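PDB 6A5M: histone-lysine N-methyltransferase, H3 lysine-9 specific SUVH6 from Arabidopsis thaliana, which methylates a lysine of histone H3 with its SET domain and probably recognises methylated DNA through its SRA domain. Local coordinates for residues A[108-113]-A[172-177]. The protein carries 1 engineered substitution. Residues are numbered along the deposited sequence; the frame is centred on the assembly and turned at random.
Sequences ATSIVA and RVIRGK
Strands 105-114 and 171-176 pair in parallel within the mixed sheet of the SRA domain, Ser110 standing beside Arg172, Ile111 beside Val173 and Val112 beside Ile174. Ile111 is gripped through both its backbone N and its O: the N donates to Arg172 O at 2.8 Å, and the O accepts from Ile174 N. Arg172 N closes the near end on Thr109 O, next to the classic beta bulge in which Thr109 and Ser110 both face Asp98 of strand 97-102. The bend of the Arg172 chain at chi3 (-60°) lays its guanidinium alongside the Thr109 side chain, with Thr109 O over the centre of one face, 3.8 Å from Arg172 CZ. NH1 is bonded to Ile65 O and Gly67 O and NH2 to Ile89 O, which probably offsets much of the buried charge. A methionine in place of Arg172 would probably leave these three carbonyls without their donors and the loops that carry them less firmly tied to the sheet. On the same face, a chi1 of -164° carries Ser110 OG away from its own N to where it bonds His90 ND1 and touches Ile174 CD1 at 3.4 Å. On the opposite face of the sheet, Ile111 and Val173 lie side by side, Ile111 CG1 to Val173 CG2 3.8 Å, and Arg175 makes a salt bridge with Asp193. At the far end Gly176 N reaches Ala113 O at 2.8 Å, rising 47° out of the carbonyl plane.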
ATOM      1  N   ALA A 108      14.934  17.685 -20.707  1.00 31.15           N
ATOM      2  CA  ALA A 108      14.707  16.599 -19.768  1.00 30.06           C
ATOM      3  C   ALA A 108      13.222  16.408 -19.512  1.00 32.70           C
ATOM      4  O   ALA A 108      12.474  17.372 -19.363  1.00 32.89           O
ATOM      5  CB  ALA A 108      15.438  16.866 -18.460  1.00 27.77           C
ATOM      6  N   THR A 109      12.795  15.154 -19.474  1.00 33.31           N
ATOM      7  CA  THR A 109      11.439  14.840 -19.063  1.00 31.42           C
ATOM      8  C   THR A 109      11.448  14.384 -17.621  1.00 29.83           C
ATOM      9  O   THR A 109      10.492  14.634 -16.874  1.00 29.03           O
ATOM     10  CB  THR A 109      10.813  13.739 -19.909  1.00 31.74           C
ATOM     11  OG1 THR A 109      11.633  12.566 -19.840  1.00 33.72           O
ATOM     12  CG2 THR A 109      10.686  14.188 -21.352  1.00 32.82           C
ATOM     13  N   SER A 110      12.527  13.714 -17.221  1.00 27.79           N
ATOM     14  CA  SER A 110      12.493  13.053 -15.917  1.00 29.58           C
ATOM     15  C   SER A 110      13.865  12.919 -15.266  1.00 31.19           C
ATOM     16  O   SER A 110      14.833  12.615 -15.954  1.00 27.63           O
ATOM     17  CB  SER A 110      11.864  11.665 -16.069  1.00 31.83           C
ATOM     18  OG  SER A 110      11.470  11.138 -14.817  1.00 40.55           O
ATOM     19  N   ILE A 111      13.953  13.131 -13.949  1.00 27.79           N
ATOM     20  CA  ILE A 111      15.194  12.809 -13.241  1.00 31.03           C
ATOM     21  C   ILE A 111      14.985  11.989 -11.969  1.00 31.88           C
ATOM     22  O   ILE A 111      13.977  12.119 -11.273  1.00 31.20           O
ATOM     23  CB  ILE A 111      16.003  14.073 -12.858  1.00 28.50           C
ATOM     24  CG1 ILE A 111      15.205  14.988 -11.941  1.00 30.41           C
ATOM     25  CG2 ILE A 111      16.442  14.835 -14.090  1.00 27.15           C
ATOM     26  CD1 ILE A 111      16.040  16.131 -11.403  1.00 33.64           C
ATOM     27  N   VAL A 112      15.970  11.142 -11.684  1.00 33.05           N
ATOM     28  CA  VAL A 112      15.997  10.349 -10.475  1.00 29.68           C
ATOM     29  C   VAL A 112      17.099  10.893  -9.577  1.00 33.09           C
ATOM     30  O   VAL A 112      18.288  10.630  -9.777  1.00 36.72           O
ATOM     31  CB  VAL A 112      16.222   8.839 -10.774  1.00 32.33           C
ATOM     32  CG1 VAL A 112      16.436   8.051  -9.497  1.00 26.91           C
ATOM     33  CG2 VAL A 112      15.040   8.258 -11.585  1.00 30.78           C
ATOM     34  N   ALA A 113      16.678  11.703  -8.615  1.00 29.70           N
ATOM     35  CA  ALA A 113      17.536  12.154  -7.538  1.00 32.72           C
ATOM     36  C   ALA A 113      17.650  11.045  -6.535  1.00 42.79           C
ATOM     37  O   ALA A 113      16.909  11.011  -5.528  1.00 50.25           O
ATOM     38  CB  ALA A 113      16.984  13.408  -6.874  1.00 30.41           C
ATOM     39  N   ARG A 172       9.934  15.946 -14.385  1.00 30.18           N
ATOM     40  CA  ARG A 172       9.473  15.062 -13.310  1.00 28.41           C
ATOM     41  C   ARG A 172      10.624  14.704 -12.376  1.00 30.00           C
ATOM     42  O   ARG A 172      11.710  14.354 -12.835  1.00 32.52           O
ATOM     43  CB  ARG A 172       8.844  13.787 -13.868  1.00 26.95           C
ATOM     44  CG  ARG A 172       7.465  14.000 -14.478  1.00 29.07           C
ATOM     45  CD  ARG A 172       6.804  12.688 -14.876  1.00 27.92           C
ATOM     46  NE  ARG A 172       7.590  11.965 -15.869  1.00 28.26           N
ATOM     47  CZ  ARG A 172       7.586  12.235 -17.174  1.00 30.77           C
ATOM     48  NH1 ARG A 172       6.839  13.224 -17.661  1.00 27.26           N
ATOM     49  NH2 ARG A 172       8.345  11.524 -17.990  1.00 28.33           N
ATOM     50  N   VAL A 173      10.399  14.812 -11.068  1.00 28.10           N
ATOM     51  CA  VAL A 173      11.427  14.412 -10.118  1.00 30.07           C
ATOM     52  C   VAL A 173      11.009  13.182  -9.323  1.00 32.47           C
ATOM     53  O   VAL A 173       9.923  13.123  -8.739  1.00 33.60           O
ATOM     54  CB  VAL A 173      11.797  15.546  -9.151  1.00 27.69           C
ATOM     55  CG1 VAL A 173      12.722  15.021  -8.050  1.00 24.29           C
ATOM     56  CG2 VAL A 173      12.492  16.660  -9.912  1.00 26.68           C
ATOM     57  N   ILE A 174      11.889  12.187  -9.344  1.00 31.51           N
ATOM     58  CA  ILE A 174      11.713  10.966  -8.576  1.00 30.22           C
ATOM     59  C   ILE A 174      12.837  10.883  -7.565  1.00 30.50           C
ATOM     60  O   ILE A 174      14.014  10.868  -7.915  1.00 31.27           O
ATOM     61  CB  ILE A 174      11.719   9.703  -9.464  1.00 28.82           C
ATOM     62  CG1 ILE A 174      10.442   9.624 -10.311  1.00 31.97           C
ATOM     63  CG2 ILE A 174      11.812   8.474  -8.616  1.00 25.82           C
ATOM     64  CD1 ILE A 174      10.529  10.356 -11.601  1.00 31.96           C
ATOM     65  N   ARG A 175      12.458  10.853  -6.301  1.00 30.40           N
ATOM     66  CA  ARG A 175      13.399  10.807  -5.211  1.00 32.32           C
ATOM     67  C   ARG A 175      13.722   9.348  -4.891  1.00 34.38           C
ATOM     68  O   ARG A 175      12.822   8.552  -4.616  1.00 35.21           O
ATOM     69  CB  ARG A 175      12.807  11.540  -4.011  1.00 34.42           C
ATOM     70  CG  ARG A 175      13.794  11.958  -2.950  1.00 39.16           C
ATOM     71  CD  ARG A 175      13.160  12.982  -2.001  1.00 42.12           C
ATOM     72  NE  ARG A 175      11.785  12.649  -1.616  1.00 40.66           N
ATOM     73  CZ  ARG A 175      11.474  11.819  -0.624  1.00 41.74           C
ATOM     74  NH1 ARG A 175      12.436  11.220   0.067  1.00 46.21           N
ATOM     75  NH2 ARG A 175      10.208  11.578  -0.321  1.00 38.61           N
ATOM     76  N   GLY A 176      14.997   8.986  -4.957  1.00 37.96           N
ATOM     77  CA  GLY A 176      15.399   7.622  -4.660  1.00 43.28           C
ATOM     78  C   GLY A 176      16.266   7.497  -3.421  1.00 52.59           C
ATOM     79  O   GLY A 176      17.348   8.070  -3.347  1.00 52.84           O
ATOM     80  N   LYS A 177      15.788   6.748  -2.434  1.00 59.04           N
ATOM     81  CA  LYS A 177      16.590   6.426  -1.248  1.00 64.39           C
ATOM     82  C   LYS A 177      17.798   5.549  -1.636  1.00 66.80           C
ATOM     83  O   LYS A 177      17.666   4.700  -2.518  1.00 64.51           O
ATOM     84  CB  LYS A 177      15.698   5.721  -0.210  1.00 68.43           C
ATOM     85  CG  LYS A 177      16.226   5.681   1.223  1.00 73.27           C
ATOM     86  CD  LYS A 177      15.147   6.085   2.233  1.00 73.62           C
ATOM     87  CE  LYS A 177      15.738   6.227   3.629  1.00 75.78           C
ATOM     88  NZ  LYS A 177      14.735   6.001   4.709  1.00 77.55           N
TER